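Local coordinates for protein glutathione S-transferase enzyme with thioredoxin-like domain (Bradyrhizobium sp., PDB 4MF7) that probably transfers glutathione to electrophilic substrates, as a dimeric glutathione S-transferase with a thioredoxin-like domain joined to a helical one, at residues W135-W140 and W195-D200; Q139-Q144 and D205-G210. One frame throughout, in Å; residues are numbered along the deposited sequence.

In the fold
Both contacts illustrate how a glutathione transferase ties one helix end to distant parts of its helical domain. They set out where helix 131-138 runs into the following loop and share Gln-139 and Trp-140, of which Trp-140 touches both partners. Contact 1 meets the loop leading into helix 203-215, its centre about 15 Å from the chain centre; contact 2 meets that helix, its centre about 8 Å from the chain centre. Both are largely buried. Contact 1 relies on methyl, thioether and indole packing without a hydrogen bond across it, whereas contact 2 adds an amide-to-carbonyl bond at its margin. Ile-196 N probably bonds to Asp-205 OD1, joining the partner segments, and both adjoin the second subunit.

Contact 1: residues W135-W140 and W195-D200; sequences WQTLQW and WIMDAD
Trp-140 and Ile-196 meet in the all-helical C-terminal half of the glutathione transferase fold, where helix 131-138 and the residues after it pack on the loop before helix 203-215. The principal ring contact is CH-pi: Ile-196 CG2 stands 3.4 Å from the centroid of the Trp-140 five-membered ring, only 7° off its normal. This methyl lies anti to the isoleucine's own backbone N, which directs it onto the indole. With an alanine at Trp-140, the Ile-196 methyl would probably lose the flat surface it rests on and a gap would open toward Leu-186 and Arg-189 of helix 171-190.

A Met-aromatic contact accompanies it, with Met-197 SD 5.1 Å from the same centroid and oblique to the ring.

Arg-133 NH1 holds the type II' beta turn from Met-197 to Asp-200 by a hydrogen bond to Met-197 O and a salt bridge to Asp-200 OD2.

Met-197 makes the remaining cross-segment contacts, by van der Waals packing. Bends at chi2 (-54°) and chi3 (-64°) fold its thioether back across Thr-137. Thr-137 OG1 touches Met-197 CG at 3.5 Å, but its hydrogen bond is made to Arg-133 O. At the methionine tip, CE reaches Gln-136 CB at 3.7 Å.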
ATOM      1  N   TRP A 135       7.522   9.870   6.569  1.00 32.48           N
ATOM      2  CA  TRP A 135       7.079   8.497   6.841  1.00 27.74           C
ATOM      3  C   TRP A 135       5.594   8.463   7.133  1.00 24.82           C
ATOM      4  O   TRP A 135       4.880   7.576   6.628  1.00 28.46           O
ATOM      5  CB  TRP A 135       7.889   7.853   7.994  1.00 28.52           C
ATOM      6  CG  TRP A 135       9.278   7.646   7.610  1.00 27.83           C
ATOM      7  CD1 TRP A 135      10.389   8.257   8.146  1.00 34.37           C
ATOM      8  CD2 TRP A 135       9.751   6.786   6.592  1.00 25.49           C
ATOM      9  NE1 TRP A 135      11.514   7.827   7.507  1.00 32.04           N
ATOM     10  CE2 TRP A 135      11.158   6.916   6.549  1.00 30.16           C
ATOM     11  CE3 TRP A 135       9.131   5.887   5.728  1.00 30.39           C
ATOM     12  CZ2 TRP A 135      11.924   6.199   5.671  1.00 33.01           C
ATOM     13  CZ3 TRP A 135       9.865   5.209   4.864  1.00 29.57           C
ATOM     14  CH2 TRP A 135      11.262   5.346   4.827  1.00 38.39           C
ATOM     15  N   GLN A 136       5.099   9.422   7.906  1.00 26.28           N
ATOM     16  CA  GLN A 136       3.695   9.453   8.242  1.00 29.73           C
ATOM     17  C   GLN A 136       2.832   9.640   7.010  1.00 34.63           C
ATOM     18  O   GLN A 136       1.753   9.070   6.936  1.00 27.92           O
ATOM     19  CB  GLN A 136       3.385  10.544   9.260  1.00 31.01           C
ATOM     20  CG  GLN A 136       3.824  10.184  10.667  1.00 40.44           C
ATOM     21  CD  GLN A 136       3.448  11.264  11.656  1.00 46.14           C
ATOM     22  OE1 GLN A 136       3.711  12.445  11.422  1.00 43.97           O
ATOM     23  NE2 GLN A 136       2.838  10.872  12.768  1.00 88.54           N
ATOM     24  N   THR A 137       3.317  10.430   6.054  1.00 27.46           N
ATOM     25  CA  THR A 137       2.610  10.626   4.764  1.00 27.10           C
ATOM     26  C   THR A 137       2.286   9.291   4.063  1.00 27.65           C
ATOM     27  O   THR A 137       1.184   9.102   3.546  1.00 28.13           O
ATOM     28  CB  THR A 137       3.415  11.519   3.808  1.00 28.56           C
ATOM     29  OG1 THR A 137       3.743  12.757   4.490  1.00 27.62           O
ATOM     30  CG2 THR A 137       2.598  11.808   2.521  1.00 26.23           C
ATOM     31  N   LEU A 138       3.238   8.362   4.076  1.00 26.82           N
ATOM     32  CA  LEU A 138       3.074   7.068   3.416  1.00 29.71           C
ATOM     33  C   LEU A 138       1.923   6.224   3.972  1.00 26.08           C
ATOM     34  O   LEU A 138       1.382   5.373   3.246  1.00 26.95           O
ATOM     35  CB  LEU A 138       4.379   6.263   3.497  1.00 27.45           C
ATOM     36  CG  LEU A 138       5.635   6.902   2.899  1.00 27.31           C
ATOM     37  CD1 LEU A 138       6.674   5.802   2.705  1.00 32.64           C
ATOM     38  CD2 LEU A 138       5.379   7.630   1.577  1.00 29.04           C
ATOM     39  N   GLN A 139       1.557   6.454   5.227  1.00 25.20           N
ATOM     40  CA  GLN A 139       0.473   5.725   5.861  1.00 26.06           C
ATOM     41  C   GLN A 139      -0.814   5.884   5.050  1.00 30.25           C
ATOM     42  O   GLN A 139      -1.627   4.992   5.021  1.00 28.92           O
ATOM     43  CB  GLN A 139       0.224   6.199   7.280  1.00 27.57           C
ATOM     44  CG  GLN A 139       1.401   6.033   8.246  1.00 28.02           C
ATOM     45  CD  GLN A 139       1.172   6.711   9.574  1.00 34.46           C
ATOM     46  OE1 GLN A 139       1.385   6.113  10.648  1.00 31.97           O
ATOM     47  NE2 GLN A 139       0.739   7.980   9.528  1.00 32.88           N
ATOM     48  N   TRP A 140      -0.983   7.046   4.412  1.00 29.76           N
ATOM     49  CA  TRP A 140      -2.243   7.408   3.739  1.00 32.73           C
ATOM     50  C   TRP A 140      -2.364   6.921   2.313  1.00 35.25           C
ATOM     51  O   TRP A 140      -3.391   7.135   1.706  1.00 35.10           O
ATOM     52  CB  TRP A 140      -2.424   8.930   3.787  1.00 26.50           C
ATOM     53  CG  TRP A 140      -2.502   9.372   5.180  1.00 28.69           C
ATOM     54  CD1 TRP A 140      -1.451   9.786   5.996  1.00 29.95           C
ATOM     55  CD2 TRP A 140      -3.666   9.403   5.990  1.00 30.15           C
ATOM     56  NE1 TRP A 140      -1.913  10.036   7.253  1.00 31.31           N
ATOM     57  CE2 TRP A 140      -3.270   9.830   7.276  1.00 36.85           C
ATOM     58  CE3 TRP A 140      -5.020   9.098   5.758  1.00 39.72           C
ATOM     59  CZ2 TRP A 140      -4.177   9.970   8.330  1.00 44.59           C
ATOM     60  CZ3 TRP A 140      -5.931   9.252   6.814  1.00 43.77           C
ATOM     61  CH2 TRP A 140      -5.496   9.681   8.083  1.00 49.41           C
ATOM     62  N   TRP A 195      -4.527  20.236   5.301  1.00 31.15           N
ATOM     63  CA  TRP A 195      -4.344  18.978   4.531  1.00 26.46           C
ATOM     64  C   TRP A 195      -4.093  17.823   5.522  1.00 28.25           C
ATOM     65  O   TRP A 195      -3.969  18.053   6.712  1.00 32.63           O
ATOM     66  CB  TRP A 195      -3.180  19.148   3.553  1.00 31.98           C
ATOM     67  CG  TRP A 195      -3.374  20.324   2.561  1.00 32.49           C
ATOM     68  CD1 TRP A 195      -2.632  21.485   2.503  1.00 32.59           C
ATOM     69  CD2 TRP A 195      -4.370  20.439   1.529  1.00 30.46           C
ATOM     70  NE1 TRP A 195      -3.103  22.294   1.478  1.00 33.61           N
ATOM     71  CE2 TRP A 195      -4.176  21.680   0.886  1.00 33.14           C
ATOM     72  CE3 TRP A 195      -5.419  19.619   1.100  1.00 30.43           C
ATOM     73  CZ2 TRP A 195      -4.984  22.109  -0.167  1.00 34.82           C
ATOM     74  CZ3 TRP A 195      -6.218  20.056   0.043  1.00 30.90           C
ATOM     75  CH2 TRP A 195      -5.984  21.283  -0.576  1.00 30.33           C
ATOM     76  N   ILE A 196      -4.015  16.584   5.026  1.00 25.93           N
ATOM     77  CA  ILE A 196      -3.779  15.447   5.892  1.00 31.69           C
ATOM     78  C   ILE A 196      -2.479  15.663   6.694  1.00 29.45           C
ATOM     79  O   ILE A 196      -2.425  15.313   7.862  1.00 31.01           O
ATOM     80  CB  ILE A 196      -3.768  14.131   5.080  1.00 26.87           C
ATOM     81  CG1 ILE A 196      -5.215  13.799   4.671  1.00 24.66           C
ATOM     82  CG2 ILE A 196      -3.122  12.992   5.856  1.00 30.56           C
ATOM     83  CD1 ILE A 196      -5.310  12.771   3.576  1.00 25.85           C
ATOM     84  N   MET A 197      -1.473  16.258   6.050  1.00 27.70           N
ATOM     85  CA  MET A 197      -0.190  16.572   6.687  1.00 34.02           C
ATOM     86  C   MET A 197      -0.077  18.082   6.981  1.00 30.65           C
ATOM     87  O   MET A 197       0.932  18.733   6.677  1.00 34.17           O
ATOM     88  CB  MET A 197       0.968  16.091   5.843  1.00 28.27           C
ATOM     89  CG  MET A 197       0.910  14.621   5.470  1.00 31.17           C
ATOM     90  SD  MET A 197       0.723  13.495   6.875  1.00 32.96           S
ATOM     91  CE  MET A 197       2.269  13.776   7.778  1.00 29.66           C
ATOM     92  N   ASP A 198      -1.132  18.611   7.569  1.00 32.24           N
ATOM     93  CA  ASP A 198      -1.167  19.995   8.079  1.00 33.06           C
ATOM     94  C   ASP A 198      -1.056  20.986   6.953  1.00 35.16           C
ATOM     95  O   ASP A 198      -1.907  20.991   6.055  1.00 34.34           O
ATOM     96  CB  ASP A 198      -0.096  20.190   9.161  1.00 40.62           C
ATOM     97  CG  ASP A 198      -0.432  19.441  10.413  1.00 48.02           C
ATOM     98  OD1 ASP A 198      -1.196  19.966  11.252  1.00 54.65           O
ATOM     99  OD2 ASP A 198       0.057  18.313  10.545  1.00 44.47           O
ATOM    100  N   ALA A 199      -0.030  21.844   6.986  1.00 35.04           N
ATOM    101  CA  ALA A 199       0.084  22.907   5.992  1.00 31.70           C
ATOM    102  C   ALA A 199       0.535  22.401   4.650  1.00 37.09           C
ATOM    103  O   ALA A 199       0.414  23.097   3.658  1.00 40.58           O
ATOM    104  CB  ALA A 199       1.027  24.016   6.485  1.00 43.63           C
ATOM    105  N   ASP A 200       1.090  21.194   4.613  1.00 32.78           N
ATOM    106  CA  ASP A 200       1.665  20.641   3.396  1.00 33.71           C
ATOM    107  C   ASP A 200       0.659  19.812   2.608  1.00 35.23           C
ATOM    108  O   ASP A 200       0.146  18.825   3.121  1.00 30.64           O
ATOM    109  CB  ASP A 200       2.834  19.721   3.757  1.00 31.63           C
ATOM    110  CG  ASP A 200       4.059  20.485   4.261  1.00 57.44           C
ATOM    111  OD1 ASP A 200       4.393  21.547   3.708  1.00 47.80           O
ATOM    112  OD2 ASP A 200       4.684  20.010   5.214  1.00 43.48           O
TER

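Contact 2: residues Q139-Q144 and D205-G210; sequences QWLHFQ and DIATLG
Gln-144 NE2 donates to Ala-207 O at 2.9 Å, the one hydrogen bond between the segments 139-144 and 205-210. Its N-H...O angle is 151°. The acceptor lies close to the plane of the glutamine amide, while the donor approaches tilted 22° from the carbonyl plane. CG of Gln-144 sits between its backbone N and carbonyl carbon, and a bend at chi2 (-94°) then turns the amide back toward the helix. The other end of that amide, OE1, lies 3.7 Å from Thr-208 CG2. Gln-144 is poorly ordered, so this grip at the margin is probably a loose one.

Deeper in, the helix 203-215 presents small groups to the loop. Its opening sequence, with Asp-205 OD2 accepting from Thr-202 N, is consistent with the N-capping box that begins the corresponding helix in glutathione transferases. Two residues after Asp-205, Ala-207 CB meets Leu-141 CD2 at 3.9 Å, and Leu-116 of helix 112-123 covers both residues. Thr-208 turns its methyl, not its hydroxyl, to the loop: CG2 packs 3.8 Å from Trp-140 O, while OG1 bonds back to Ala-204 O. Within the loop, Trp-140 CZ3 sits 3.9 Å above the centre of the Phe-143 ring, whose CD2 comes to 4.5 Å from Thr-208 CG2.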
ATOM      1  N   GLN A 139       1.557   6.454   5.227  1.00 25.20           N
ATOM      2  CA  GLN A 139       0.473   5.725   5.861  1.00 26.06           C
ATOM      3  C   GLN A 139      -0.814   5.884   5.050  1.00 30.25           C
ATOM      4  O   GLN A 139      -1.627   4.992   5.021  1.00 28.92           O
ATOM      5  CB  GLN A 139       0.224   6.199   7.280  1.00 27.57           C
ATOM      6  CG  GLN A 139       1.401   6.033   8.246  1.00 28.02           C
ATOM      7  CD  GLN A 139       1.172   6.711   9.574  1.00 34.46           C
ATOM      8  OE1 GLN A 139       1.385   6.113  10.648  1.00 31.97           O
ATOM      9  NE2 GLN A 139       0.739   7.980   9.528  1.00 32.88           N
ATOM     10  N   TRP A 140      -0.983   7.046   4.412  1.00 29.76           N
ATOM     11  CA  TRP A 140      -2.243   7.408   3.739  1.00 32.73           C
ATOM     12  C   TRP A 140      -2.364   6.921   2.313  1.00 35.25           C
ATOM     13  O   TRP A 140      -3.391   7.135   1.706  1.00 35.10           O
ATOM     14  CB  TRP A 140      -2.424   8.930   3.787  1.00 26.50           C
ATOM     15  CG  TRP A 140      -2.502   9.372   5.180  1.00 28.69           C
ATOM     16  CD1 TRP A 140      -1.451   9.786   5.996  1.00 29.95           C
ATOM     17  CD2 TRP A 140      -3.666   9.403   5.990  1.00 30.15           C
ATOM     18  NE1 TRP A 140      -1.913  10.036   7.253  1.00 31.31           N
ATOM     19  CE2 TRP A 140      -3.270   9.830   7.276  1.00 36.85           C
ATOM     20  CE3 TRP A 140      -5.020   9.098   5.758  1.00 39.72           C
ATOM     21  CZ2 TRP A 140      -4.177   9.970   8.330  1.00 44.59           C
ATOM     22  CZ3 TRP A 140      -5.931   9.252   6.814  1.00 43.77           C
ATOM     23  CH2 TRP A 140      -5.496   9.681   8.083  1.00 49.41           C
ATOM     24  N   LEU A 141      -1.342   6.243   1.781  1.00 27.74           N
ATOM     25  CA  LEU A 141      -1.397   5.772   0.413  1.00 28.25           C
ATOM     26  C   LEU A 141      -2.241   4.520   0.266  1.00 36.30           C
ATOM     27  O   LEU A 141      -2.562   4.166  -0.822  1.00 35.53           O
ATOM     28  CB  LEU A 141      -0.014   5.527  -0.167  1.00 28.98           C
ATOM     29  CG  LEU A 141       0.873   6.757  -0.100  1.00 28.10           C
ATOM     30  CD1 LEU A 141       2.241   6.374  -0.627  1.00 30.00           C
ATOM     31  CD2 LEU A 141       0.283   7.915  -0.919  1.00 33.59           C
ATOM     32  N   HIS A 142      -2.588   3.885   1.378  1.00 35.02           N
ATOM     33  CA  HIS A 142      -3.360   2.650   1.406  1.00 43.60           C
ATOM     34  C   HIS A 142      -4.317   2.760   2.579  1.00 63.95           C
ATOM     35  O   HIS A 142      -4.295   1.968   3.514  1.00 44.48           O
ATOM     36  CB  HIS A 142      -2.412   1.456   1.519  1.00 35.81           C
ATOM     37  CG  HIS A 142      -1.472   1.370   0.361  1.00 36.59           C
ATOM     38  ND1 HIS A 142      -0.186   1.859   0.409  1.00 37.41           N
ATOM     39  CD2 HIS A 142      -1.664   0.932  -0.905  1.00 40.46           C
ATOM     40  CE1 HIS A 142       0.390   1.679  -0.765  1.00 34.15           C
ATOM     41  NE2 HIS A 142      -0.488   1.123  -1.582  1.00 41.08           N
ATOM     42  N   PHE A 143      -5.153   3.783   2.485  1.00 48.41           N
ATOM     43  CA  PHE A 143      -6.083   4.155   3.525  1.00 57.53           C
ATOM     44  C   PHE A 143      -7.386   3.497   3.173  1.00 77.23           C
ATOM     45  O   PHE A 143      -7.823   2.600   3.867  1.00 46.07           O
ATOM     46  CB  PHE A 143      -6.259   5.668   3.602  1.00 38.95           C
ATOM     47  CG  PHE A 143      -7.333   6.095   4.537  1.00 42.62           C
ATOM     48  CD1 PHE A 143      -7.296   5.709   5.844  1.00 44.38           C
ATOM     49  CD2 PHE A 143      -8.402   6.831   4.094  1.00 42.56           C
ATOM     50  CE1 PHE A 143      -8.283   6.072   6.707  1.00 43.29           C
ATOM     51  CE2 PHE A 143      -9.391   7.196   4.948  1.00 34.70           C
ATOM     52  CZ  PHE A 143      -9.332   6.823   6.257  1.00 37.48           C
ATOM     53  N   GLN A 144      -7.981   3.942   2.083  1.00 42.08           N
ATOM     54  CA  GLN A 144      -9.187   3.324   1.623  1.00 66.20           C
ATOM     55  C   GLN A 144      -8.851   2.037   0.917  1.00 51.02           C
ATOM     56  O   GLN A 144      -9.529   1.048   1.113  1.00 82.21           O
ATOM     57  CB  GLN A 144      -9.953   4.246   0.701  1.00 71.20           C
ATOM     58  CG  GLN A 144      -9.279   4.484  -0.622  1.00 95.57           C
ATOM     59  CD  GLN A 144      -8.427   5.726  -0.595  1.00124.52           C
ATOM     60  OE1 GLN A 144      -7.940   6.119   0.451  1.00 83.25           O
ATOM     61  NE2 GLN A 144      -8.250   6.344  -1.742  1.00 83.00           N
ATOM     62  N   ASP A 205      -3.098  13.564   0.306  1.00 25.39           N
ATOM     63  CA  ASP A 205      -4.326  14.184  -0.229  1.00 25.60           C
ATOM     64  C   ASP A 205      -4.617  13.694  -1.658  1.00 26.41           C
ATOM     65  O   ASP A 205      -5.766  13.347  -1.996  1.00 27.77           O
ATOM     66  CB  ASP A 205      -4.212  15.702  -0.190  1.00 26.75           C
ATOM     67  CG  ASP A 205      -3.751  16.197   1.170  1.00 24.87           C
ATOM     68  OD1 ASP A 205      -4.579  16.215   2.121  1.00 26.09           O
ATOM     69  OD2 ASP A 205      -2.553  16.521   1.248  1.00 28.06           O
ATOM     70  N   ILE A 206      -3.558  13.611  -2.464  1.00 26.48           N
ATOM     71  CA  ILE A 206      -3.662  13.163  -3.848  1.00 29.60           C
ATOM     72  C   ILE A 206      -4.183  11.729  -3.884  1.00 28.92           C
ATOM     73  O   ILE A 206      -4.933  11.375  -4.775  1.00 27.76           O
ATOM     74  CB  ILE A 206      -2.318  13.346  -4.595  1.00 26.06           C
ATOM     75  CG1 ILE A 206      -1.968  14.843  -4.685  1.00 26.39           C
ATOM     76  CG2 ILE A 206      -2.288  12.665  -5.957  1.00 26.42           C
ATOM     77  CD1 ILE A 206      -0.538  15.097  -5.126  1.00 27.29           C
ATOM     78  N   ALA A 207      -3.807  10.910  -2.896  1.00 23.18           N
ATOM     79  CA  ALA A 207      -4.255   9.521  -2.855  1.00 23.79           C
ATOM     80  C   ALA A 207      -5.723   9.366  -2.419  1.00 27.39           C
ATOM     81  O   ALA A 207      -6.345   8.354  -2.702  1.00 27.33           O
ATOM     82  CB  ALA A 207      -3.366   8.711  -1.917  1.00 28.06           C
ATOM     83  N   THR A 208      -6.270  10.349  -1.715  1.00 25.30           N
ATOM     84  CA  THR A 208      -7.553  10.178  -1.054  1.00 25.77           C
ATOM     85  C   THR A 208      -8.692  11.064  -1.603  1.00 28.45           C
ATOM     86  O   THR A 208      -9.880  10.706  -1.489  1.00 28.62           O
ATOM     87  CB  THR A 208      -7.394  10.408   0.457  1.00 34.53           C
ATOM     88  OG1 THR A 208      -6.837  11.687   0.686  1.00 35.54           O
ATOM     89  CG2 THR A 208      -6.420   9.404   1.024  1.00 33.28           C
ATOM     90  N   LEU A 209      -8.351  12.201  -2.206  1.00 28.59           N
ATOM     91  CA  LEU A 209      -9.394  13.125  -2.692  1.00 28.24           C
ATOM     92  C   LEU A 209     -10.368  12.455  -3.659  1.00 30.30           C
ATOM     93  O   LEU A 209     -11.581  12.649  -3.554  1.00 31.96           O
ATOM     94  CB  LEU A 209      -8.774  14.338  -3.363  1.00 29.23           C
ATOM     95  CG  LEU A 209      -8.274  15.430  -2.438  1.00 27.66           C
ATOM     96  CD1 LEU A 209      -7.363  16.390  -3.205  1.00 35.36           C
ATOM     97  CD2 LEU A 209      -9.442  16.177  -1.805  1.00 35.39           C
ATOM     98  N   GLY A 210      -9.842  11.708  -4.630  1.00 29.43           N
ATOM     99  CA  GLY A 210     -10.681  11.093  -5.657  1.00 37.11           C
ATOM    100  C   GLY A 210     -11.647  10.073  -5.088  1.00 36.00           C
ATOM    101  O   GLY A 210     -12.813   9.972  -5.493  1.00 33.88           O
TER